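Local coordinates for MgGH51 (Meripilus giganteus, PDB 6ZPY), which acts as a glycoside hydrolase family 51 alpha-L-arabinofuranosidase, hydrolysing terminal, non-reducing alpha-L-arabinofuranoside residues, at residues A[140-145]-A[165-170]; A[58-63]-A[91-96]. One frame throughout, in Å; residues are numbered along the deposited sequence. Where two conformers were deposited one is given.

Interaction 1. Residues A[140-145]-A[165-170]; sequences RVLAQN and PTASAP. With NAG (2-acetamido-2-deoxy-beta-D-glucopyranose), chain E.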
loop_
_atom_site.group_PDB
_atom_site.type_symbol
_atom_site.label_atom_id
_atom_site.label_comp_id
_atom_site.label_asym_id
_atom_site.label_seq_id
_atom_site.Cartn_x
_atom_site.Cartn_y
_atom_site.Cartn_z
ATOM N N ARG A 140 18.822 -27.732 1.773
ATOM C CA ARG A 140 19.571 -27.772 0.485
ATOM C C ARG A 140 20.007 -26.351 0.178
ATOM O O ARG A 140 19.154 -25.447 0.027
ATOM C CB ARG A 140 18.737 -28.344 -0.673
ATOM N N VAL A 141 21.287 -26.094 0.154
ATOM C CA VAL A 141 21.828 -24.735 -0.065
ATOM C C VAL A 141 21.675 -24.352 -1.531
ATOM O O VAL A 141 22.188 -25.040 -2.406
ATOM C CB VAL A 141 23.283 -24.640 0.408
ATOM C CG1 VAL A 141 23.945 -23.320 0.024
ATOM C CG2 VAL A 141 23.404 -24.838 1.905
ATOM N N LEU A 142 21.025 -23.230 -1.788
ATOM C CA LEU A 142 20.844 -22.689 -3.147
ATOM C C LEU A 142 21.751 -21.506 -3.393
ATOM O O LEU A 142 22.058 -21.266 -4.516
ATOM C CB LEU A 142 19.382 -22.302 -3.380
ATOM C CG LEU A 142 18.413 -23.476 -3.455
ATOM C CD1 LEU A 142 17.038 -22.996 -3.704
ATOM C CD2 LEU A 142 18.801 -24.481 -4.536
ATOM N N ALA A 143 22.164 -20.769 -2.378
ATOM C CA ALA A 143 23.065 -19.636 -2.553
ATOM C C ALA A 143 23.916 -19.523 -1.290
ATOM O O ALA A 143 23.389 -19.781 -0.200
ATOM C CB ALA A 143 22.235 -18.379 -2.754
ATOM N N GLN A 144 25.168 -19.112 -1.436
ATOM C CA GLN A 144 26.014 -18.926 -0.259
ATOM C C GLN A 144 27.120 -17.970 -0.602
ATOM O O GLN A 144 27.553 -17.891 -1.746
ATOM C CB GLN A 144 26.603 -20.242 0.238
ATOM C CG GLN A 144 27.576 -20.855 -0.738
ATOM C CD GLN A 144 27.773 -22.311 -0.414
ATOM O OE1 GLN A 144 27.235 -23.195 -1.118
ATOM N NE2 GLN A 144 28.453 -22.572 0.694
ATOM N N ASN A 145 27.569 -17.287 0.411
ATOM C CA ASN A 145 28.753 -16.428 0.362
ATOM C C ASN A 145 29.287 -16.350 1.779
ATOM O O ASN A 145 28.550 -16.592 2.740
ATOM C CB ASN A 145 28.347 -15.101 -0.258
ATOM C CG ASN A 145 29.511 -14.265 -0.733
ATOM O OD1 ASN A 145 30.697 -14.604 -0.551
ATOM N ND2 ASN A 145 29.168 -13.158 -1.395
ATOM N N PRO A 165 21.977 -17.417 -6.426
ATOM C CA PRO A 165 21.523 -18.797 -6.376
ATOM C C PRO A 165 22.046 -19.624 -7.539
ATOM O O PRO A 165 22.109 -19.176 -8.657
ATOM C CB PRO A 165 20.009 -18.707 -6.457
ATOM C CG PRO A 165 19.708 -17.311 -5.965
ATOM C CD PRO A 165 20.854 -16.451 -6.480
ATOM N N THR A 166 22.352 -20.878 -7.249
ATOM C CA THR A 166 22.781 -21.831 -8.293
ATOM C C THR A 166 21.595 -22.389 -9.053
ATOM O O THR A 166 21.781 -22.936 -10.122
ATOM C CB THR A 166 23.621 -22.939 -7.688
ATOM O OG1 THR A 166 22.805 -23.630 -6.738
ATOM C CG2 THR A 166 24.922 -22.427 -7.127
ATOM N N ALA A 167 20.424 -22.277 -8.466
ATOM C CA ALA A 167 19.188 -22.742 -9.074
ATOM C C ALA A 167 18.044 -21.993 -8.453
ATOM O O ALA A 167 18.139 -21.696 -7.255
ATOM C CB ALA A 167 19.035 -24.240 -8.923
ATOM N N SER A 168 17.015 -21.721 -9.234
ATOM C CA SER A 168 15.752 -21.217 -8.681
ATOM C C SER A 168 15.107 -22.334 -7.872
ATOM O O SER A 168 15.171 -23.525 -8.247
ATOM C CB SER A 168 14.848 -20.706 -9.765
ATOM O OG SER A 168 15.481 -19.642 -10.443
ATOM N N ALA A 169 14.468 -21.994 -6.775
ATOM C CA ALA A 169 13.721 -22.974 -5.972
ATOM C C ALA A 169 12.444 -23.330 -6.672
ATOM O O ALA A 169 11.870 -22.515 -7.396
ATOM C CB ALA A 169 13.453 -22.478 -4.586
ATOM N N PRO A 170 11.926 -24.544 -6.398
ATOM C CA PRO A 170 10.686 -24.988 -7.017
ATOM C C PRO A 170 9.449 -24.366 -6.353
ATOM O O PRO A 170 8.353 -24.487 -6.875
ATOM C CB PRO A 170 10.722 -26.503 -6.807
ATOM C CG PRO A 170 11.538 -26.683 -5.531
ATOM C CD PRO A 170 12.566 -25.581 -5.574
HETATM C C1 NAG E . 30.164 -12.278 -1.945
HETATM C C2 NAG E . 30.214 -12.376 -3.479
HETATM C C3 NAG E . 31.162 -11.358 -4.028
HETATM C C4 NAG E . 30.777 -9.961 -3.500
HETATM C C5 NAG E . 30.723 -9.969 -1.966
HETATM C C6 NAG E . 30.319 -8.621 -1.370
HETATM C C7 NAG E . 29.778 -14.635 -4.144
HETATM C C8 NAG E . 30.403 -15.989 -4.368
HETATM N N2 NAG E . 30.623 -13.700 -3.835
HETATM O O3 NAG E . 31.119 -11.334 -5.439
HETATM O O4 NAG E . 31.827 -9.072 -3.884
HETATM O O5 NAG E . 29.779 -10.958 -1.575
HETATM O O6 NAG E . 29.053 -8.278 -1.913
HETATM O O7 NAG E . 28.547 -14.486 -4.217
HETATM O O HOH W 1 23.960 -24.213 -4.352
#
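The backbone carbonyl of Leu142 receives the N-H of Thr166, an instance of how one backbone carbonyl can gather a passing loop. The bond from Thr166 N to Leu142 O is 2.8 Å long and nearly straight, 164° at the hydrogen, and the donor lies almost on the line of the carbonyl bond. The same oxygen has a CA-H...O contact with Pro165 CA at 3.1 Å. With OG1 set between the backbone N and the carbonyl carbon (chi1 61°), the Thr166 hydroxyl also comes near Leu142 O, though only as a weak and unsettled bond. Its firmer neighbour is a water 2.7 Å from Thr166 OG1, which in turn donates to Val141 O at 2.8 Å.

Apolar packing flanks this polar centre. The branched end of Leu142 extends along the loop: CD1 rests 3.7 Å from Ala169 CB, while both methyls lie near Ala167 O. On the neighbouring residue, Ala143 CB sits against Pro165, 3.7 Å from its CA.

Farther along the strand, Asn145 ND2 carries an N-linked NAG. The same nitrogen is hydrogen-bonded to Glu162 O, and the sugar is hydrogen-bonded to Glu162 N, so the glycan root lies beside strand 157-163.

Leu142 and Ala143 both face Leu134 of strand 129-136, forming a classic beta bulge where the chain turns a corner. The loop running from strand 157-163 to strand 174-181 thus crosses the bulged start of edge strand 141-150, and Val106 adds to the packing on Leu142, Pro165 and Ala169.

Interaction 2. Residues A[58-63]-A[91-96]; sequences HPISNA and SGRVGF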
loop_
_atom_site.group_PDB
_atom_site.type_symbol
_atom_site.label_atom_id
_atom_site.label_comp_id
_atom_site.label_asym_id
_atom_site.label_seq_id
_atom_site.Cartn_x
_atom_site.Cartn_y
_atom_site.Cartn_z
ATOM N N HIS A 58 15.095 -19.617 13.529
ATOM C CA HIS A 58 15.183 -21.021 13.939
ATOM C C HIS A 58 16.626 -21.433 14.007
ATOM O O HIS A 58 17.402 -21.051 13.180
ATOM C CB HIS A 58 14.482 -21.876 12.897
ATOM C CG HIS A 58 13.087 -21.450 12.661
ATOM N ND1 HIS A 58 12.035 -21.878 13.436
ATOM C CD2 HIS A 58 12.561 -20.595 11.735
ATOM C CE1 HIS A 58 10.924 -21.271 13.009
ATOM N NE2 HIS A 58 11.222 -20.503 11.933
ATOM N N PRO A 59 16.992 -22.311 14.959
ATOM C CA PRO A 59 18.357 -22.805 14.969
ATOM C C PRO A 59 18.635 -23.773 13.810
ATOM O O PRO A 59 17.716 -24.478 13.332
ATOM C CB PRO A 59 18.446 -23.595 16.269
ATOM C CG PRO A 59 17.021 -23.914 16.598
ATOM C CD PRO A 59 16.171 -22.775 16.074
ATOM N N ILE A 60 19.914 -23.800 13.474
ATOM C CA ILE A 60 20.508 -24.912 12.694
ATOM C C ILE A 60 21.319 -25.738 13.677
ATOM O O ILE A 60 22.133 -25.209 14.401
ATOM C CB ILE A 60 21.337 -24.409 11.512
ATOM C CG1 ILE A 60 20.445 -23.751 10.448
ATOM C CG2 ILE A 60 22.097 -25.564 10.910
ATOM C CD1 ILE A 60 21.202 -22.953 9.387
ATOM N N SER A 61 21.082 -27.038 13.648
ATOM C CA SER A 61 21.772 -28.016 14.502
ATOM C C SER A 61 21.560 -27.600 15.957
ATOM O O SER A 61 20.429 -27.258 16.329
ATOM C CB SER A 61 23.231 -28.106 14.067
ATOM O OG SER A 61 23.872 -29.147 14.751
ATOM N N ASN A 62 22.600 -27.639 16.763
ATOM C CA ASN A 62 22.476 -27.461 18.224
ATOM C C ASN A 62 22.726 -26.021 18.631
ATOM O O ASN A 62 23.077 -25.787 19.759
ATOM C CB ASN A 62 23.432 -28.413 18.917
ATOM C CG ASN A 62 24.880 -28.156 18.623
ATOM O OD1 ASN A 62 25.244 -27.636 17.568
ATOM N ND2 ASN A 62 25.738 -28.552 19.555
ATOM N N ALA A 63 22.546 -25.087 17.716
ATOM C CA ALA A 63 22.642 -23.656 18.054
ATOM C C ALA A 63 21.655 -23.324 19.165
ATOM O O ALA A 63 20.523 -23.778 19.141
ATOM C CB ALA A 63 22.341 -22.784 16.855
ATOM N N SER A 91 30.221 -29.424 16.126
ATOM C CA SER A 91 30.864 -29.738 14.847
ATOM C C SER A 91 29.903 -29.376 13.726
ATOM O O SER A 91 28.704 -29.241 13.951
ATOM C CB SER A 91 31.272 -31.210 14.811
ATOM O OG SER A 91 30.112 -32.003 14.905
ATOM N N GLY A 92 30.449 -29.300 12.543
ATOM C CA GLY A 92 29.658 -29.235 11.318
ATOM C C GLY A 92 28.988 -27.877 11.189
ATOM O O GLY A 92 29.558 -26.884 11.472
ATOM N N ARG A 93 27.809 -27.888 10.650
ATOM C CA ARG A 93 27.115 -26.668 10.235
ATOM C C ARG A 93 26.248 -26.253 11.410
ATOM O O ARG A 93 25.292 -26.949 11.717
ATOM C CB ARG A 93 26.325 -27.034 8.983
ATOM C CG ARG A 93 25.558 -25.907 8.362
ATOM C CD ARG A 93 24.809 -26.385 7.150
ATOM N NE ARG A 93 24.373 -25.227 6.416
ATOM C CZ ARG A 93 23.106 -24.847 6.209
ATOM N NH1 ARG A 93 22.075 -25.515 6.716
ATOM N NH2 ARG A 93 22.870 -23.772 5.470
ATOM N N VAL A 94 26.571 -25.140 12.032
ATOM C CA VAL A 94 25.767 -24.602 13.162
ATOM C C VAL A 94 25.389 -23.152 12.831
ATOM O O VAL A 94 26.222 -22.426 12.303
ATOM C CB VAL A 94 26.533 -24.720 14.487
ATOM C CG1 VAL A 94 25.751 -24.097 15.631
ATOM C CG2 VAL A 94 26.887 -26.182 14.794
ATOM N N GLY A 95 24.168 -22.769 13.146
ATOM C CA GLY A 95 23.756 -21.399 12.809
ATOM C C GLY A 95 22.306 -21.234 13.027
ATOM O O GLY A 95 21.773 -21.758 13.993
ATOM N N PHE A 96 21.677 -20.489 12.121
ATOM C CA PHE A 96 20.252 -20.175 12.271
ATOM C C PHE A 96 19.695 -19.724 10.933
ATOM O O PHE A 96 20.416 -19.374 10.031
ATOM C CB PHE A 96 20.011 -19.133 13.366
ATOM C CG PHE A 96 20.903 -17.931 13.256
ATOM C CD1 PHE A 96 20.511 -16.840 12.505
ATOM C CD2 PHE A 96 22.141 -17.869 13.859
ATOM C CE1 PHE A 96 21.341 -15.741 12.386
ATOM C CE2 PHE A 96 22.987 -16.794 13.715
ATOM C CZ PHE A 96 22.563 -15.690 13.002
HETATM O O HOH W 2 26.084 -29.544 13.671
HETATM O O HOH W 3 27.275 -29.358 16.534
#
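Ile60 and Gly95 form an antiparallel hydrogen-bonded pair whose two backbone bonds are unequal. Ile60 N gives a straight 2.8 Å bond to Gly95 O, approaching from above the carbonyl plane, whereas the return bond from Gly95 N to Ile60 O is weak at 3.4 Å. Pro59 and Phe96, the adjoining non-hydrogen-bonded pair, are accompanied by a CA-H...O contact from Phe96 CA to His58 O.

Waters continue the link where the strands part. One lies between Ser61 OG and Ser91 O; another accepts from Ser91 N at 3.0 Å and reaches Asn62 OD1.

Among the side chains, Ile60 rests its CB on the Gly95 carbonyl, and CG1 and CD1 run on over the Phe96 backbone. With CG1 beside the backbone N (chi1 -68°), CG2 is left anti to that N and reaches Arg93 O, 3.6 Å away. Ile60 CD1 also lies over one face of the Arg93 guanidinium, 3.8 Å from NH1. Replacing Ile60 by an alanine removes all carbons beyond CB and is likely to leave that guanidinium face and the Phe96 backbone without their apolar cover. At the end of the type II' turn from Ile60 to Ala63, Ala63 CB packs on CG1 of one Val94 conformer.

Edge strand 57-60 is thereby joined to strand 93-98, which pairs next with strand 174-181. Arg93 is hydrogen-bonded to Gln135 and makes a cation-pi contact with Phe177, while Phe96 meets Phe84 and Phe192 of the facing sheet edge-to-face.

In the fold
The two contacts illustrate how the two edges of one sheet are finished differently, one by strand pairing and the other by a loop packed against it. Interaction 2 comes first along the chain and closes before interaction 1 opens; their centres lie 19 Å apart. Both reach the same five-stranded antiparallel sheet, with strand 57-60 at one edge and strand 141-150 at the other. Across the sheet they meet directly, Val141 CG2 lying 3.8 Å from Arg93 NH2, and Phe177 of strand 174-181 touches both residues. With a second five-stranded sheet, this forms a beta-sandwich inserted after the first strand, 20-21, of the parallel eight-stranded barrel, consistent with an accessory module beside the catalytic domain.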